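Local structure of cell division control protein 13 (Saccharomyces cerevisiae, 4HCE) at residues I3-L8 / N63-V68; V16-G21 / S102-R107; P28-S33 / C84-I89; A32-F37 / P70-I75. The protein probably serves telomere maintenance in budding yeast, its second OB-fold domain forming a dimer that is required for productive binding of Stn1. All blocks are in the same frame, centred on the assembly; numbering follows the deposited sequence.

Contacts 1 and 2 lie on one side of the chain's centre and contacts 3 and 4 on the other, with about 24 Å between the centres of contacts 1 and 3. Contact 2 is strand pairing near the surface, backbone hydrogen bonds with a salt bridge on the outer face. Its inner face meets contact 1 through Leu19 on Leu8 and Ile65; contact 1 is buried, Tyr5 and Leu8 of helix 4-8 packed on the start of strand 65-69 without a hydrogen bond. Contacts 3 and 4, partly buried, start from one loop, which meets helix 86-92 through hydrogen bonds and a ring face, and helix 72-79 through aliphatic and CH-pi packing with a water bridge.

Contact 1 (I3-L8 / N63-V68); sequences ISYEQL and NCIEIV
The ring of Tyr5 turns one face to the backbone at Cys64, just before strand 65-69. Cys64 CA sits 3.9 Å from the ring plane, over its centre, while Tyr5 CD2 approaches Asn63 C obliquely at 3.5 Å and the other flank, Tyr5 CD1, reaches Ile65 CG2 at 3.6 Å. Leu8, one helical turn on, adds a looser touch to the same methyl, Leu8 CD1 to Ile65 CG2 at 4.2 Å; the Tyr5 and Leu8 side chains each cross that of Ile65 at about a right angle. The Ile65 torsion explains the choice of branch: CG1 stands between the backbone N and the carbonyl carbon (chi1 56°), which leaves CG2 anti to the carbonyl carbon. No hydrogen bond joins the two segments. Helix 4-8 sets the spacing of Tyr5 and Leu8, with Leu8 N bonded to Ser4 O at 2.7 Å. Farther out, Tyr5 OH bonds to the backbone N of Gln48 and weakly to Thr47 OG1, and Thr47 OG1 also bonds to Asn63 O, so the phenol is held at its far end as well. The short helix packs on the start of strand 65-69, an inner strand of the closed OB-fold sheet: Ile65 pairs with Phe46 of strand 42-47, and Leu8 and Ile65 both touch Trp123 of strand 120-129 and Leu19 of strand 16-27.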
loop_
_atom_site.group_PDB
_atom_site.type_symbol
_atom_site.label_atom_id
_atom_site.label_comp_id
_atom_site.label_asym_id
_atom_site.label_seq_id
_atom_site.Cartn_x
_atom_site.Cartn_y
_atom_site.Cartn_z
ATOM N N ILE B 3 -12.564 13.918 -9.933
ATOM C CA ILE B 3 -11.220 13.937 -10.599
ATOM C C ILE B 3 -10.768 12.531 -11.079
ATOM O O ILE B 3 -11.417 11.519 -10.791
ATOM C CB ILE B 3 -10.138 14.679 -9.744
ATOM C CG1 ILE B 3 -9.488 13.769 -8.690
ATOM C CG2 ILE B 3 -10.695 15.960 -9.136
ATOM C CD1 ILE B 3 -8.086 13.353 -9.082
ATOM N N SER B 4 -9.662 12.480 -11.823
ATOM C CA SER B 4 -9.314 11.259 -12.533
ATOM C C SER B 4 -8.881 10.148 -11.589
ATOM O O SER B 4 -9.260 9.012 -11.809
ATOM C CB SER B 4 -8.257 11.511 -13.618
ATOM O OG SER B 4 -8.286 12.866 -14.040
ATOM N N TYR B 5 -8.122 10.467 -10.535
ATOM C CA TYR B 5 -7.569 9.417 -9.683
ATOM C C TYR B 5 -8.615 8.835 -8.752
ATOM O O TYR B 5 -8.648 7.606 -8.528
ATOM C CB TYR B 5 -6.269 9.845 -8.968
ATOM C CG TYR B 5 -5.204 10.269 -9.960
ATOM C CD1 TYR B 5 -4.702 9.371 -10.900
ATOM C CD2 TYR B 5 -4.738 11.579 -9.990
ATOM C CE1 TYR B 5 -3.748 9.762 -11.835
ATOM C CE2 TYR B 5 -3.789 11.982 -10.914
ATOM C CZ TYR B 5 -3.297 11.079 -11.831
ATOM O OH TYR B 5 -2.350 11.492 -12.731
ATOM N N GLU B 6 -9.487 9.705 -8.257
ATOM C CA GLU B 6 -10.641 9.264 -7.500
ATOM C C GLU B 6 -11.551 8.380 -8.353
ATOM O O GLU B 6 -11.975 7.328 -7.901
ATOM C CB GLU B 6 -11.385 10.456 -6.886
ATOM C CG GLU B 6 -10.468 11.278 -5.976
ATOM C CD GLU B 6 -11.065 12.588 -5.501
ATOM O OE1 GLU B 6 -10.455 13.662 -5.751
ATOM O OE2 GLU B 6 -12.130 12.549 -4.852
ATOM N N GLN B 7 -11.810 8.762 -9.600
ATOM C CA GLN B 7 -12.624 7.895 -10.470
ATOM C C GLN B 7 -11.890 6.636 -10.894
ATOM O O GLN B 7 -12.473 5.557 -10.896
ATOM C CB GLN B 7 -13.204 8.674 -11.654
ATOM C CG GLN B 7 -14.224 9.701 -11.173
ATOM C CD GLN B 7 -15.476 9.042 -10.648
ATOM O OE1 GLN B 7 -16.049 8.148 -11.307
ATOM N NE2 GLN B 7 -15.918 9.462 -9.465
ATOM N N LEU B 8 -10.592 6.737 -11.190
ATOM C CA LEU B 8 -9.824 5.502 -11.456
ATOM C C LEU B 8 -9.882 4.486 -10.329
ATOM O O LEU B 8 -9.828 3.277 -10.582
ATOM C CB LEU B 8 -8.349 5.795 -11.750
ATOM C CG LEU B 8 -8.002 6.148 -13.183
ATOM C CD1 LEU B 8 -6.492 6.340 -13.242
ATOM C CD2 LEU B 8 -8.458 5.021 -14.109
ATOM N N ASN B 63 -4.493 11.578 -5.645
ATOM C CA ASN B 63 -3.426 12.452 -6.099
ATOM C C ASN B 63 -2.605 11.819 -7.191
ATOM O O ASN B 63 -1.904 12.490 -7.929
ATOM C CB ASN B 63 -2.433 12.565 -4.939
ATOM C CG ASN B 63 -1.948 13.931 -4.792
ATOM O OD1 ASN B 63 -2.446 14.809 -5.483
ATOM N ND2 ASN B 63 -1.019 14.149 -3.918
ATOM N N CYS B 64 -2.639 10.493 -7.191
ATOM C CA CYS B 64 -1.756 9.662 -7.952
ATOM C C CYS B 64 -2.391 8.297 -7.864
ATOM O O CYS B 64 -3.345 8.098 -7.109
ATOM C CB CYS B 64 -0.361 9.649 -7.317
ATOM S SG CYS B 64 -0.241 9.009 -5.613
ATOM N N ILE B 65 -1.888 7.345 -8.631
ATOM C CA ILE B 65 -2.288 5.986 -8.359
ATOM C C ILE B 65 -1.092 5.139 -7.969
ATOM O O ILE B 65 0.051 5.378 -8.425
ATOM C CB ILE B 65 -3.109 5.339 -9.498
ATOM C CG1 ILE B 65 -2.348 5.379 -10.810
ATOM C CG2 ILE B 65 -4.501 5.982 -9.615
ATOM C CD1 ILE B 65 -2.591 4.119 -11.615
ATOM N N GLU B 66 -1.382 4.171 -7.104
ATOM C CA GLU B 66 -0.482 3.094 -6.741
ATOM C C GLU B 66 -0.513 1.997 -7.833
ATOM O O GLU B 66 -1.563 1.552 -8.258
ATOM C CB GLU B 66 -0.895 2.535 -5.369
ATOM C CG GLU B 66 -0.267 1.188 -5.050
ATOM C CD GLU B 66 -1.034 0.419 -3.969
ATOM O OE1 GLU B 66 -1.842 -0.525 -4.290
ATOM O OE2 GLU B 66 -0.832 0.783 -2.796
ATOM N N ILE B 67 0.651 1.559 -8.277
ATOM C CA ILE B 67 0.746 0.485 -9.263
ATOM C C ILE B 67 1.614 -0.619 -8.659
ATOM O O ILE B 67 2.774 -0.382 -8.297
ATOM C CB ILE B 67 1.396 0.969 -10.567
ATOM C CG1 ILE B 67 0.666 2.200 -11.140
ATOM C CG2 ILE B 67 1.444 -0.161 -11.590
ATOM C CD1 ILE B 67 1.446 2.908 -12.246
ATOM N N VAL B 68 1.047 -1.817 -8.543
ATOM C CA VAL B 68 1.773 -2.937 -8.005
ATOM C C VAL B 68 2.418 -3.717 -9.132
ATOM O O VAL B 68 1.807 -3.905 -10.208
ATOM C CB VAL B 68 0.914 -3.855 -7.070
ATOM C CG1 VAL B 68 0.112 -3.035 -6.071
ATOM C CG2 VAL B 68 -0.045 -4.719 -7.857
#

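Contact 2 (V16-G21 / S102-R107); sequences VERLEG and SVEVER
Val16 meets Val105 where strand 16-20 runs antiparallel to strand 102-107: Val16 CA points its hydrogen at Val105 O, 3.3 Å away, and Val16 CG2 reaches Glu106 CG. Val16, Glu104 and Val105 share the largest buried surface, with Leu19 just behind. Glu104 stands in a non-hydrogen-bonded pair with Arg18, and their side chains run side by side on the same face. Arg18 NH2 donates to Glu104 OE1 at 2.8 Å, nearly straight at 162° and in the guanidinium plane, with a weak second bond from Arg18 NE to the same oxygen; the two flat groups are only 10° from coplanar. Arg18 gets there through CG anti to the backbone N (chi1 -175°) and a bend at chi3. Such pairing of the first strand with the fourth, in strand order 1-2-3-5-4, closes the sheet of the OB fold. Glu104 OE2 turns to Asn127 ND2 of strand 120-129, so each carboxylate oxygen has its own partner; an alanine here would probably leave the Arg18 guanidinium without its counter-charge and Asn127 without this acceptor. Val105 faces the other way with Glu17, Leu19 and Val103, its N bonded to Glu17 O at 2.8 Å, and Leu19 CD1 meets Val105 CG2 at 4.1 Å, crossing it at about a right angle. On this inner face Leu19 and Val103 touch Phe46, while Val105 touches Ile67 and Trp123.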
loop_
_atom_site.group_PDB
_atom_site.type_symbol
_atom_site.label_atom_id
_atom_site.label_comp_id
_atom_site.label_asym_id
_atom_site.label_seq_id
_atom_site.Cartn_x
_atom_site.Cartn_y
_atom_site.Cartn_z
ATOM N N VAL B 16 -8.556 -1.698 -18.254
ATOM C CA VAL B 16 -7.212 -1.361 -18.702
ATOM C C VAL B 16 -7.164 0.148 -18.994
ATOM O O VAL B 16 -7.972 0.674 -19.772
ATOM C CB VAL B 16 -6.804 -2.212 -19.948
ATOM C CG1 VAL B 16 -5.370 -1.931 -20.375
ATOM C CG2 VAL B 16 -6.968 -3.697 -19.662
ATOM N N GLU B 17 -6.205 0.831 -18.385
ATOM C CA GLU B 17 -6.014 2.262 -18.626
ATOM C C GLU B 17 -4.616 2.605 -19.102
ATOM O O GLU B 17 -3.616 2.033 -18.638
ATOM C CB GLU B 17 -6.339 3.099 -17.374
ATOM C CG GLU B 17 -7.801 3.029 -16.925
ATOM C CD GLU B 17 -8.788 3.796 -17.829
ATOM O OE1 GLU B 17 -8.365 4.655 -18.632
ATOM O OE2 GLU B 17 -10.013 3.535 -17.740
ATOM N N ARG B 18 -4.555 3.575 -20.011
ATOM C CA ARG B 18 -3.290 4.157 -20.404
ATOM C C ARG B 18 -3.084 5.492 -19.698
ATOM O O ARG B 18 -3.905 6.400 -19.808
ATOM C CB ARG B 18 -3.205 4.345 -21.915
ATOM C CG ARG B 18 -1.840 4.845 -22.385
ATOM C CD ARG B 18 -1.775 4.888 -23.897
ATOM N NE ARG B 18 -2.001 3.549 -24.433
ATOM C CZ ARG B 18 -2.373 3.277 -25.681
ATOM N NH1 ARG B 18 -2.556 4.263 -26.561
ATOM N NH2 ARG B 18 -2.552 2.007 -26.045
ATOM N N LEU B 19 -1.989 5.603 -18.963
ATOM C CA LEU B 19 -1.700 6.842 -18.270
ATOM C C LEU B 19 -0.365 7.367 -18.735
ATOM O O LEU B 19 0.538 6.605 -19.106
ATOM C CB LEU B 19 -1.724 6.646 -16.739
ATOM C CG LEU B 19 -2.955 5.931 -16.126
ATOM C CD1 LEU B 19 -2.702 5.541 -14.694
ATOM C CD2 LEU B 19 -4.223 6.769 -16.170
ATOM N N GLU B 20 -0.250 8.684 -18.708
ATOM C CA GLU B 20 0.958 9.372 -19.099
ATOM C C GLU B 20 1.277 10.426 -18.047
ATOM O O GLU B 20 0.374 11.049 -17.476
ATOM C CB GLU B 20 0.836 9.972 -20.511
ATOM C CG GLU B 20 2.186 10.523 -21.055
ATOM C CD GLU B 20 2.557 11.919 -20.516
ATOM O OE1 GLU B 20 3.729 12.329 -20.680
ATOM O OE2 GLU B 20 1.676 12.616 -19.918
ATOM N N GLY B 21 2.566 10.598 -17.759
ATOM C CA GLY B 21 2.978 11.488 -16.684
ATOM C C GLY B 21 4.306 11.015 -16.170
ATOM O O GLY B 21 5.251 10.770 -16.953
ATOM N N SER B 102 4.990 6.603 -19.914
ATOM C CA SER B 102 3.689 6.161 -20.304
ATOM C C SER B 102 3.499 4.719 -19.842
ATOM O O SER B 102 4.382 3.871 -20.062
ATOM C CB SER B 102 3.561 6.264 -21.823
ATOM O OG SER B 102 2.236 5.927 -22.193
ATOM N N VAL B 103 2.356 4.433 -19.222
ATOM C CA VAL B 103 2.093 3.095 -18.688
ATOM C C VAL B 103 0.703 2.605 -19.108
ATOM O O VAL B 103 -0.234 3.395 -19.305
ATOM C CB VAL B 103 2.211 3.041 -17.132
ATOM C CG1 VAL B 103 3.617 3.386 -16.660
ATOM C CG2 VAL B 103 1.205 3.967 -16.468
ATOM N N GLU B 104 0.568 1.300 -19.261
ATOM C CA GLU B 104 -0.750 0.713 -19.294
ATOM C C GLU B 104 -0.892 -0.041 -18.009
ATOM O O GLU B 104 -0.015 -0.811 -17.646
ATOM C CB GLU B 104 -0.948 -0.207 -20.488
ATOM C CG GLU B 104 -1.369 0.558 -21.717
ATOM C CD GLU B 104 -1.501 -0.311 -22.938
ATOM O OE1 GLU B 104 -1.720 0.270 -24.030
ATOM O OE2 GLU B 104 -1.384 -1.558 -22.805
ATOM N N VAL B 105 -1.992 0.198 -17.315
ATOM C CA VAL B 105 -2.235 -0.463 -16.048
ATOM C C VAL B 105 -3.502 -1.287 -16.173
ATOM O O VAL B 105 -4.407 -0.945 -16.953
ATOM C CB VAL B 105 -2.299 0.523 -14.851
ATOM C CG1 VAL B 105 -0.957 1.216 -14.665
ATOM C CG2 VAL B 105 -3.402 1.563 -15.017
ATOM N N GLU B 106 -3.547 -2.378 -15.405
ATOM C CA GLU B 106 -4.650 -3.295 -15.454
ATOM C C GLU B 106 -5.149 -3.550 -14.054
ATOM O O GLU B 106 -4.369 -3.867 -13.172
ATOM C CB GLU B 106 -4.223 -4.609 -16.094
ATOM C CG GLU B 106 -5.393 -5.543 -16.332
ATOM C CD GLU B 106 -5.017 -6.856 -17.004
ATOM O OE1 GLU B 106 -5.963 -7.612 -17.305
ATOM O OE2 GLU B 106 -3.811 -7.151 -17.235
ATOM N N ARG B 107 -6.465 -3.424 -13.881
ATOM C CA ARG B 107 -7.127 -3.641 -12.623
ATOM C C ARG B 107 -7.259 -5.160 -12.437
ATOM O O ARG B 107 -7.952 -5.834 -13.225
ATOM C CB ARG B 107 -8.524 -2.996 -12.677
ATOM C CG ARG B 107 -9.191 -2.827 -11.332
ATOM C CD ARG B 107 -8.355 -1.849 -10.513
ATOM N NE ARG B 107 -9.082 -1.367 -9.359
ATOM C CZ ARG B 107 -8.557 -0.665 -8.367
ATOM N NH1 ARG B 107 -7.267 -0.345 -8.354
ATOM N NH2 ARG B 107 -9.346 -0.283 -7.384
#

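Contact 3 (P28-S33 / C84-I89); sequences PPQFAS and CQSDKI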
loop_
_atom_site.group_PDB
_atom_site.type_symbol
_atom_site.label_atom_id
_atom_site.label_comp_id
_atom_site.label_asym_id
_atom_site.label_seq_id
_atom_site.Cartn_x
_atom_site.Cartn_y
_atom_site.Cartn_z
ATOM N N PRO B 28 8.591 -0.384 -1.379
ATOM C CA PRO B 28 9.410 0.391 -0.427
ATOM C C PRO B 28 10.490 1.240 -1.129
ATOM O O PRO B 28 11.005 0.833 -2.164
ATOM C CB PRO B 28 10.058 -0.698 0.447
ATOM C CG PRO B 28 10.024 -1.938 -0.376
ATOM C CD PRO B 28 8.801 -1.841 -1.241
ATOM N N PRO B 29 10.836 2.413 -0.560
ATOM C CA PRO B 29 11.737 3.336 -1.268
ATOM C C PRO B 29 13.204 2.896 -1.258
ATOM O O PRO B 29 14.001 3.380 -2.064
ATOM C CB PRO B 29 11.559 4.661 -0.512
ATOM C CG PRO B 29 11.111 4.273 0.863
ATOM C CD PRO B 29 10.366 2.964 0.732
ATOM N N GLN B 30 13.537 1.980 -0.353
ATOM C CA GLN B 30 14.876 1.423 -0.248
ATOM C C GLN B 30 14.842 -0.106 -0.265
ATOM O O GLN B 30 13.990 -0.724 0.373
ATOM C CB GLN B 30 15.521 1.879 1.060
ATOM C CG GLN B 30 16.455 3.064 0.957
ATOM C CD GLN B 30 17.398 3.099 2.144
ATOM O OE1 GLN B 30 18.440 2.430 2.148
ATOM N NE2 GLN B 30 17.020 3.851 3.177
ATOM N N PHE B 31 15.776 -0.719 -0.985
ATOM C CA PHE B 31 15.891 -2.184 -0.990
ATOM C C PHE B 31 17.154 -2.556 -1.728
ATOM O O PHE B 31 17.620 -1.789 -2.580
ATOM C CB PHE B 31 14.651 -2.886 -1.604
ATOM C CG PHE B 31 14.236 -2.352 -2.962
ATOM C CD1 PHE B 31 14.791 -2.874 -4.140
ATOM C CD2 PHE B 31 13.288 -1.333 -3.063
ATOM C CE1 PHE B 31 14.405 -2.380 -5.390
ATOM C CE2 PHE B 31 12.894 -0.842 -4.307
ATOM C CZ PHE B 31 13.464 -1.364 -5.476
ATOM N N ALA B 32 17.691 -3.736 -1.426
ATOM C CA ALA B 32 19.004 -4.123 -1.924
ATOM C C ALA B 32 19.021 -5.283 -2.937
ATOM O O ALA B 32 19.966 -5.395 -3.704
ATOM C CB ALA B 32 19.930 -4.422 -0.754
ATOM N N SER B 33 18.002 -6.143 -2.931
ATOM C CA SER B 33 17.972 -7.282 -3.841
ATOM C C SER B 33 16.540 -7.699 -4.096
ATOM O O SER B 33 15.627 -7.229 -3.429
ATOM C CB SER B 33 18.786 -8.481 -3.297
ATOM O OG SER B 33 17.973 -9.393 -2.540
ATOM N N CYS B 84 17.981 -4.958 -9.422
ATOM C CA CYS B 84 16.949 -4.871 -8.411
ATOM C C CYS B 84 17.446 -4.306 -7.063
ATOM O O CYS B 84 17.318 -4.947 -6.028
ATOM C CB CYS B 84 16.235 -6.211 -8.267
ATOM S SG CYS B 84 14.711 -6.089 -7.301
ATOM N N GLN B 85 18.044 -3.114 -7.124
ATOM C CA GLN B 85 18.334 -2.283 -5.973
ATOM C C GLN B 85 17.611 -0.941 -6.211
ATOM O O GLN B 85 17.412 -0.532 -7.364
ATOM C CB GLN B 85 19.847 -2.066 -5.804
ATOM C CG GLN B 85 20.298 -0.638 -6.101
ATOM C CD GLN B 85 21.243 -0.093 -5.050
ATOM O OE1 GLN B 85 22.415 -0.482 -4.998
ATOM N NE2 GLN B 85 20.740 0.804 -4.194
ATOM N N SER B 86 17.206 -0.264 -5.138
ATOM C CA SER B 86 16.351 0.914 -5.281
ATOM C C SER B 86 17.017 2.076 -6.047
ATOM O O SER B 86 16.355 2.740 -6.847
ATOM C CB SER B 86 15.779 1.373 -3.937
ATOM O OG SER B 86 16.779 1.421 -2.916
ATOM N N ASP B 87 18.308 2.315 -5.824
ATOM C CA ASP B 87 19.056 3.299 -6.633
ATOM C C ASP B 87 18.978 3.032 -8.114
ATOM O O ASP B 87 18.817 3.957 -8.902
ATOM C CB ASP B 87 20.535 3.335 -6.249
ATOM C CG ASP B 87 20.767 4.028 -4.938
ATOM O OD1 ASP B 87 21.881 3.890 -4.392
ATOM O OD2 ASP B 87 19.835 4.707 -4.443
ATOM N N LYS B 88 19.098 1.761 -8.490
ATOM C CA LYS B 88 19.112 1.395 -9.892
ATOM C C LYS B 88 17.725 1.442 -10.519
ATOM O O LYS B 88 17.597 1.851 -11.656
ATOM C CB LYS B 88 19.750 0.028 -10.080
ATOM C CG LYS B 88 21.216 0.023 -9.732
ATOM C CD LYS B 88 21.719 -1.405 -9.725
ATOM C CE LYS B 88 23.231 -1.451 -9.810
ATOM N NZ LYS B 88 23.570 -2.890 -9.709
ATOM N N ILE B 89 16.697 1.040 -9.769
ATOM C CA ILE B 89 15.314 1.058 -10.261
ATOM C C ILE B 89 14.887 2.522 -10.375
ATOM O O ILE B 89 14.241 2.914 -11.342
ATOM C CB ILE B 89 14.329 0.264 -9.346
ATOM C CG1 ILE B 89 14.699 -1.223 -9.207
ATOM C CG2 ILE B 89 12.881 0.433 -9.779
ATOM C CD1 ILE B 89 14.958 -1.967 -10.477
#
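This is a partly buried meeting of a loop with the start of a helix: residues 28-33, in the connection from strand 16-27 to strand 42-47, lie along the first turn of helix 86-92. Phe31 and Ser86 carry it. Their main chains and one hydroxyl form two hydrogen bonds, from Ser86 N to Phe31 O at 3.0 Å, with the donor tilted 26° from the carbonyl plane, and from Phe31 N to Ser86 OG at 3.1 Å. Beside them the Phe31 ring turns a face to Ser86, whose CB stands 3.8 Å from the ring centroid and 16° off the normal, a CH-pi contact. The ring folds back over the helix start because CG lies between the backbone N and the carbonyl carbon (chi1 51°). At its edge the ring meets Cys84 O and, through CZ, Ile89 CG1 at 3.9 Å; Cys84 SG takes an oblique sulfur-aromatic position. A serine in place of Phe31 lacks the ring, and would probably leave a gap between Ser86, Ile89 and Cys84 and Phe37 without its edge-to-face partner. Met26 of strand 16-27 touches Phe31, Ser86 and Ile89, and Pro28 and Gln30 pack on Tyr39 of the second subunit, so the loop also borders the dimer interface. Gln85 is the N-cap residue, and Ser86 N, in the first helical turn, is satisfied by a carbonyl from the loop. The chemistry therefore ties a polar helix start to an irregular backbone, while the Phe31 ring packs among Met26, Ile89 and Phe37.

Contact 4 (A32-F37 / P70-I75); sequences ASINEF and PTRERI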
loop_
_atom_site.group_PDB
_atom_site.type_symbol
_atom_site.label_atom_id
_atom_site.label_comp_id
_atom_site.label_asym_id
_atom_site.label_seq_id
_atom_site.Cartn_x
_atom_site.Cartn_y
_atom_site.Cartn_z
ATOM N N ALA B 32 17.691 -3.736 -1.426
ATOM C CA ALA B 32 19.004 -4.123 -1.924
ATOM C C ALA B 32 19.021 -5.283 -2.937
ATOM O O ALA B 32 19.966 -5.395 -3.704
ATOM C CB ALA B 32 19.930 -4.422 -0.754
ATOM N N SER B 33 18.002 -6.143 -2.931
ATOM C CA SER B 33 17.972 -7.282 -3.841
ATOM C C SER B 33 16.540 -7.699 -4.096
ATOM O O SER B 33 15.627 -7.229 -3.429
ATOM C CB SER B 33 18.786 -8.481 -3.297
ATOM O OG SER B 33 17.973 -9.393 -2.540
ATOM N N ILE B 34 16.366 -8.592 -5.063
ATOM C CA ILE B 34 15.089 -9.207 -5.383
ATOM C C ILE B 34 14.477 -9.958 -4.196
ATOM O O ILE B 34 13.258 -10.127 -4.128
ATOM C CB ILE B 34 15.225 -10.154 -6.618
ATOM C CG1 ILE B 34 13.847 -10.606 -7.137
ATOM C CG2 ILE B 34 16.134 -11.360 -6.315
ATOM C CD1 ILE B 34 12.971 -9.486 -7.679
ATOM N N ASN B 35 15.319 -10.404 -3.264
ATOM C CA ASN B 35 14.858 -11.197 -2.109
ATOM C C ASN B 35 13.914 -10.442 -1.176
ATOM O O ASN B 35 13.125 -11.056 -0.466
ATOM C CB ASN B 35 16.038 -11.750 -1.304
ATOM C CG ASN B 35 16.922 -12.675 -2.120
ATOM O OD1 ASN B 35 16.447 -13.426 -2.980
ATOM N ND2 ASN B 35 18.228 -12.615 -1.860
ATOM N N GLU B 36 14.004 -9.110 -1.196
ATOM C CA GLU B 36 13.127 -8.228 -0.422
ATOM C C GLU B 36 11.662 -8.419 -0.767
ATOM O O GLU B 36 10.791 -8.060 0.026
ATOM C CB GLU B 36 13.470 -6.765 -0.705
ATOM C CG GLU B 36 14.954 -6.489 -0.914
ATOM C CD GLU B 36 15.672 -6.160 0.369
ATOM O OE1 GLU B 36 15.149 -5.319 1.116
ATOM O OE2 GLU B 36 16.750 -6.730 0.625
ATOM N N PHE B 37 11.402 -8.971 -1.955
ATOM C CA PHE B 37 10.054 -9.087 -2.489
ATOM C C PHE B 37 9.463 -10.492 -2.444
ATOM O O PHE B 37 8.555 -10.817 -3.220
ATOM C CB PHE B 37 9.985 -8.449 -3.896
ATOM C CG PHE B 37 10.466 -7.027 -3.902
ATOM C CD1 PHE B 37 9.665 -6.007 -3.368
ATOM C CD2 PHE B 37 11.746 -6.714 -4.341
ATOM C CE1 PHE B 37 10.127 -4.698 -3.315
ATOM C CE2 PHE B 37 12.208 -5.411 -4.288
ATOM C CZ PHE B 37 11.403 -4.398 -3.775
ATOM N N PRO B 70 3.358 -7.264 -9.038
ATOM C CA PRO B 70 2.915 -8.313 -8.088
ATOM C C PRO B 70 3.870 -9.478 -7.721
ATOM O O PRO B 70 3.744 -10.040 -6.624
ATOM C CB PRO B 70 1.619 -8.859 -8.709
ATOM C CG PRO B 70 1.535 -8.307 -10.093
ATOM C CD PRO B 70 2.606 -7.273 -10.312
ATOM N N THR B 71 4.793 -9.865 -8.598
ATOM C CA THR B 71 5.691 -10.993 -8.278
ATOM C C THR B 71 7.154 -10.595 -8.529
ATOM O O THR B 71 7.432 -9.673 -9.311
ATOM C CB THR B 71 5.369 -12.232 -9.157
ATOM O OG1 THR B 71 5.505 -11.856 -10.529
ATOM C CG2 THR B 71 3.945 -12.743 -8.932
ATOM N N ARG B 72 8.083 -11.287 -7.870
ATOM C CA ARG B 72 9.527 -11.135 -8.161
ATOM C C ARG B 72 9.904 -11.400 -9.627
ATOM O O ARG B 72 10.770 -10.733 -10.188
ATOM C CB ARG B 72 10.350 -12.033 -7.249
ATOM C CG ARG B 72 10.369 -11.551 -5.805
ATOM C CD ARG B 72 11.045 -12.573 -4.923
ATOM N NE ARG B 72 10.232 -13.786 -4.849
ATOM C CZ ARG B 72 10.563 -14.860 -4.145
ATOM N NH1 ARG B 72 11.696 -14.881 -3.463
ATOM N NH2 ARG B 72 9.761 -15.911 -4.126
ATOM N N GLU B 73 9.222 -12.360 -10.236
ATOM C CA GLU B 73 9.451 -12.738 -11.613
ATOM C C GLU B 73 9.113 -11.574 -12.552
ATOM O O GLU B 73 9.851 -11.282 -13.494
ATOM C CB GLU B 73 8.616 -13.980 -11.961
ATOM C CG GLU B 73 8.663 -14.358 -13.432
ATOM C CD GLU B 73 7.712 -15.488 -13.794
ATOM O OE1 GLU B 73 7.965 -16.138 -14.821
ATOM O OE2 GLU B 73 6.711 -15.737 -13.072
ATOM N N ARG B 74 7.987 -10.925 -12.284
ATOM C CA ARG B 74 7.590 -9.760 -13.049
ATOM C C ARG B 74 8.536 -8.570 -12.823
ATOM O O ARG B 74 8.848 -7.840 -13.751
ATOM C CB ARG B 74 6.128 -9.401 -12.744
ATOM C CG ARG B 74 5.626 -8.158 -13.450
ATOM C CD ARG B 74 5.681 -8.323 -14.964
ATOM N NE ARG B 74 4.895 -7.271 -15.594
ATOM C CZ ARG B 74 4.924 -6.971 -16.883
ATOM N NH1 ARG B 74 5.731 -7.635 -17.700
ATOM N NH2 ARG B 74 4.161 -5.991 -17.341
ATOM N N ILE B 75 9.007 -8.394 -11.590
ATOM C CA ILE B 75 10.009 -7.369 -11.285
ATOM C C ILE B 75 11.274 -7.592 -12.117
ATOM O O ILE B 75 11.822 -6.646 -12.685
ATOM C CB ILE B 75 10.352 -7.360 -9.780
ATOM C CG1 ILE B 75 9.150 -6.859 -8.958
ATOM C CG2 ILE B 75 11.615 -6.541 -9.472
ATOM C CD1 ILE B 75 9.345 -6.992 -7.456
HETATM O O HOH W 1 14.090 -14.174 -4.195
#
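The short 3-10 segment 34-36 and the first turn of helix 72-79 come together with Phe37 and Arg72 CA atoms 6.1 Å apart, and no direct hydrogen bond joins them. Arg72 meets both ends of the turn with its aliphatic stem: its CG lies 3.2 Å from Phe37 O and its CD 3.4 Å from Ile34 O, while Ile34 CD1 presses on Arg72 CB, the two side chains crossing at about a right angle. Ile34 CD1 reaches on to Ile75 CG2 at 3.7 Å, one helical turn after Arg72. The Ile34 chain extends this far because its CG1 is anti to the backbone N (chi1 -169°) and its CD1 then bends toward the helix. Ile75 sends its other branch to Phe37: Ile75 CD1 stands over a face of the ring, 4.2 Å from its centroid and 28° off the normal, in a CH-pi contact. At the charged end of Arg72 a water links NH1 to the turn, donating to Asn35 OD1 at 2.8 Å and accepting weakly from Arg72 NH1. Each segment has its own polar brace: Ser33 OG accepts from Asn35 N in an ST turn, and Thr71, the N-cap residue, takes Arg74 N on its OG1 at 3.2 Å. Around this packing, Ile75 touches Ile69 of strand 65-69 and, with Phe37, Leu42 of strand 42-47. Ile34 leans on Val81 and Cys84, so the 3-10 turn packs on helix 72-79 and on the connection that leads to helix 86-92.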